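Local coordinates for BspA (BspA_V) (Streptococcus agalactiae serotype III, PDB 5DZ8), which forms the variable domain of a cell wall-anchored antigen I/II family adhesin and probably contributes to bacterial attachment, at residues Val97-Thr102 / Ile108-His113. Sequence-based numbering, arbitrary orientation.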
loop_
_atom_site.group_PDB
_atom_site.type_symbol
_atom_site.label_atom_id
_atom_site.label_comp_id
_atom_site.label_asym_id
_atom_site.label_seq_id
_atom_site.Cartn_x
_atom_site.Cartn_y
_atom_site.Cartn_z
ATOM N N VAL A 97 -4.359 -3.105 -5.773
ATOM C CA VAL A 97 -3.120 -3.419 -6.453
ATOM C C VAL A 97 -2.974 -4.937 -6.533
ATOM O O VAL A 97 -3.020 -5.608 -5.528
ATOM C CB VAL A 97 -1.898 -2.817 -5.742
ATOM C CG1 VAL A 97 -0.642 -3.064 -6.583
ATOM C CG2 VAL A 97 -2.094 -1.320 -5.539
ATOM N N PHE A 98 -2.777 -5.449 -7.732
ATOM C CA PHE A 98 -2.531 -6.842 -7.951
ATOM C C PHE A 98 -1.106 -6.985 -8.438
ATOM O O PHE A 98 -0.689 -6.262 -9.363
ATOM C CB PHE A 98 -3.521 -7.420 -8.973
ATOM C CG PHE A 98 -3.405 -8.917 -9.121
ATOM C CD1 PHE A 98 -4.080 -9.769 -8.259
ATOM C CD2 PHE A 98 -2.591 -9.458 -10.073
ATOM C CE1 PHE A 98 -3.963 -11.146 -8.375
ATOM C CE2 PHE A 98 -2.453 -10.824 -10.195
ATOM C CZ PHE A 98 -3.133 -11.679 -9.333
ATOM N N ARG A 99 -0.358 -7.900 -7.809
ATOM C CA ARG A 99 1.009 -8.176 -8.215
ATOM C C ARG A 99 1.272 -9.665 -8.295
ATOM O O ARG A 99 0.767 -10.430 -7.513
ATOM C CB ARG A 99 2.073 -7.631 -7.277
ATOM C CG ARG A 99 2.071 -6.153 -6.994
ATOM C CD ARG A 99 3.389 -5.751 -6.293
ATOM N NE ARG A 99 3.241 -4.414 -5.722
ATOM C CZ ARG A 99 2.540 -4.118 -4.627
ATOM N NH1 ARG A 99 1.926 -5.053 -3.923
ATOM N NH2 ARG A 99 2.431 -2.863 -4.231
ATOM N N VAL A 100 2.150 -10.020 -9.207
ATOM C CA VAL A 100 2.727 -11.340 -9.273
ATOM C C VAL A 100 4.216 -11.164 -9.133
ATOM O O VAL A 100 4.818 -10.250 -9.701
ATOM C CB VAL A 100 2.413 -12.030 -10.632
ATOM C CG1 VAL A 100 3.010 -13.391 -10.704
ATOM C CG2 VAL A 100 0.920 -12.074 -10.855
ATOM N N LEU A 101 4.810 -12.037 -8.343
ATOM C CA LEU A 101 6.245 -12.007 -8.136
ATOM C C LEU A 101 6.793 -13.393 -8.231
ATOM O O LEU A 101 6.073 -14.364 -8.053
ATOM C CB LEU A 101 6.602 -11.426 -6.753
ATOM C CG LEU A 101 5.906 -10.171 -6.258
ATOM C CD1 LEU A 101 4.583 -10.528 -5.623
ATOM C CD2 LEU A 101 6.740 -9.462 -5.211
ATOM N N THR A 102 8.101 -13.477 -8.418
ATOM C CA THR A 102 8.778 -14.753 -8.449
ATOM C C THR A 102 8.806 -15.343 -7.043
ATOM O O THR A 102 8.522 -14.653 -6.067
ATOM C CB THR A 102 10.228 -14.589 -8.898
ATOM O OG1 THR A 102 10.866 -13.686 -7.988
ATOM C CG2 THR A 102 10.295 -14.063 -10.318
ATOM N N ILE A 108 6.986 -9.185 -11.186
ATOM C CA ILE A 108 6.957 -9.298 -12.642
ATOM C C ILE A 108 5.660 -8.750 -13.234
ATOM O O ILE A 108 5.531 -8.578 -14.423
ATOM C CB ILE A 108 7.316 -10.729 -13.103
ATOM C CG1 ILE A 108 6.303 -11.765 -12.585
ATOM C CG2 ILE A 108 8.738 -11.105 -12.631
ATOM C CD1 ILE A 108 5.499 -12.386 -13.696
ATOM N N PHE A 109 4.690 -8.405 -12.418
ATOM C CA PHE A 109 3.512 -7.775 -12.978
ATOM C C PHE A 109 2.908 -7.007 -11.829
ATOM O O PHE A 109 2.890 -7.471 -10.675
ATOM C CB PHE A 109 2.530 -8.852 -13.544
ATOM C CG PHE A 109 1.183 -8.310 -13.917
ATOM C CD1 PHE A 109 1.020 -7.551 -15.090
ATOM C CD2 PHE A 109 0.058 -8.522 -13.078
ATOM C CE1 PHE A 109 -0.235 -7.051 -15.435
ATOM C CE2 PHE A 109 -1.191 -8.011 -13.417
ATOM C CZ PHE A 109 -1.346 -7.261 -14.588
ATOM N N GLU A 110 2.406 -5.848 -12.157
ATOM C CA GLU A 110 1.748 -4.980 -11.201
ATOM C C GLU A 110 0.647 -4.218 -11.889
ATOM O O GLU A 110 0.839 -3.672 -12.940
ATOM C CB GLU A 110 2.733 -4.000 -10.597
ATOM C CG GLU A 110 2.081 -3.190 -9.494
ATOM C CD GLU A 110 3.077 -2.429 -8.619
ATOM O OE1 GLU A 110 4.188 -2.929 -8.265
ATOM O OE2 GLU A 110 2.713 -1.308 -8.285
ATOM N N LYS A 111 -0.508 -4.163 -11.265
ATOM C CA LYS A 111 -1.622 -3.438 -11.806
ATOM C C LYS A 111 -2.414 -2.817 -10.678
ATOM O O LYS A 111 -2.985 -3.519 -9.816
ATOM C CB LYS A 111 -2.497 -4.406 -12.562
ATOM C CG LYS A 111 -3.752 -3.798 -13.143
ATOM C CD LYS A 111 -3.477 -2.921 -14.362
ATOM C CE LYS A 111 -4.825 -2.367 -14.818
ATOM N NZ LYS A 111 -4.692 -1.748 -16.132
ATOM N N ALA A 112 -2.453 -1.492 -10.711
ATOM C CA ALA A 112 -3.158 -0.705 -9.742
ATOM C C ALA A 112 -4.430 -0.224 -10.443
ATOM O O ALA A 112 -4.371 0.194 -11.590
ATOM C CB ALA A 112 -2.288 0.456 -9.337
ATOM N N HIS A 113 -5.573 -0.322 -9.780
ATOM C CA HIS A 113 -6.842 0.050 -10.400
ATOM C C HIS A 113 -7.882 0.254 -9.298
ATOM O O HIS A 113 -7.649 -0.161 -8.143
ATOM C CB HIS A 113 -7.297 -1.019 -11.444
ATOM C CG HIS A 113 -7.625 -2.356 -10.847
ATOM N ND1 HIS A 113 -8.914 -2.819 -10.696
ATOM C CD2 HIS A 113 -6.828 -3.323 -10.346
ATOM C CE1 HIS A 113 -8.900 -4.020 -10.165
ATOM N NE2 HIS A 113 -7.647 -4.346 -9.924
#
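Phe98 and Phe109 meet on the inward face of an antiparallel beta hairpin, where Phe98 CD2 lies 3.9 Å from Phe109 CE2, in the plane of the Phe109 ring and at its edge. In both, CG lies anti to the backbone N (chi1 -173° and 170°), and from diagonal positions the side chains cross at about a right angle. Val100 continues this apolar face, its CG1 lying 4.0 Å from Ile108 CD1. On the other face the Arg99 and Glu110 side chains run side by side from a non-hydrogen-bonded pair. Their salt bridge is a weak hydrogen bond from Arg99 NE to Glu110 OE1 (3.1 Å), with guanidinium and carboxylate planes 81° apart; Val97 CG1 covers one guanidinium face 3.8 Å above its plane. Between the faces, Phe98 N reaches Lys111 O and Lys111 N reaches Phe98 O, both at 2.8 Å. Ile108 and Phe109 both face Val100, a classic beta bulge: Val100 O accepts from Ile108 N (2.8 Å) and Phe109 N (3.3 Å), while Val100 N donates to Phe109 O. Farther out, Tyr81 stacks on Phe98, Leu123 of strand 119-135 touches Phe109, and Lys111 NZ forms a salt bridge with Glu121. Strand 144-167 pairs with the other edge of 97-101; from it His150 and Asp152 weakly engage Arg99 NH1. Aromatic and aliphatic groups thus join two sheets, while Arg99, lacking a coplanar two-bond pairing, probably shares its charge between hairpin and strand 144-167.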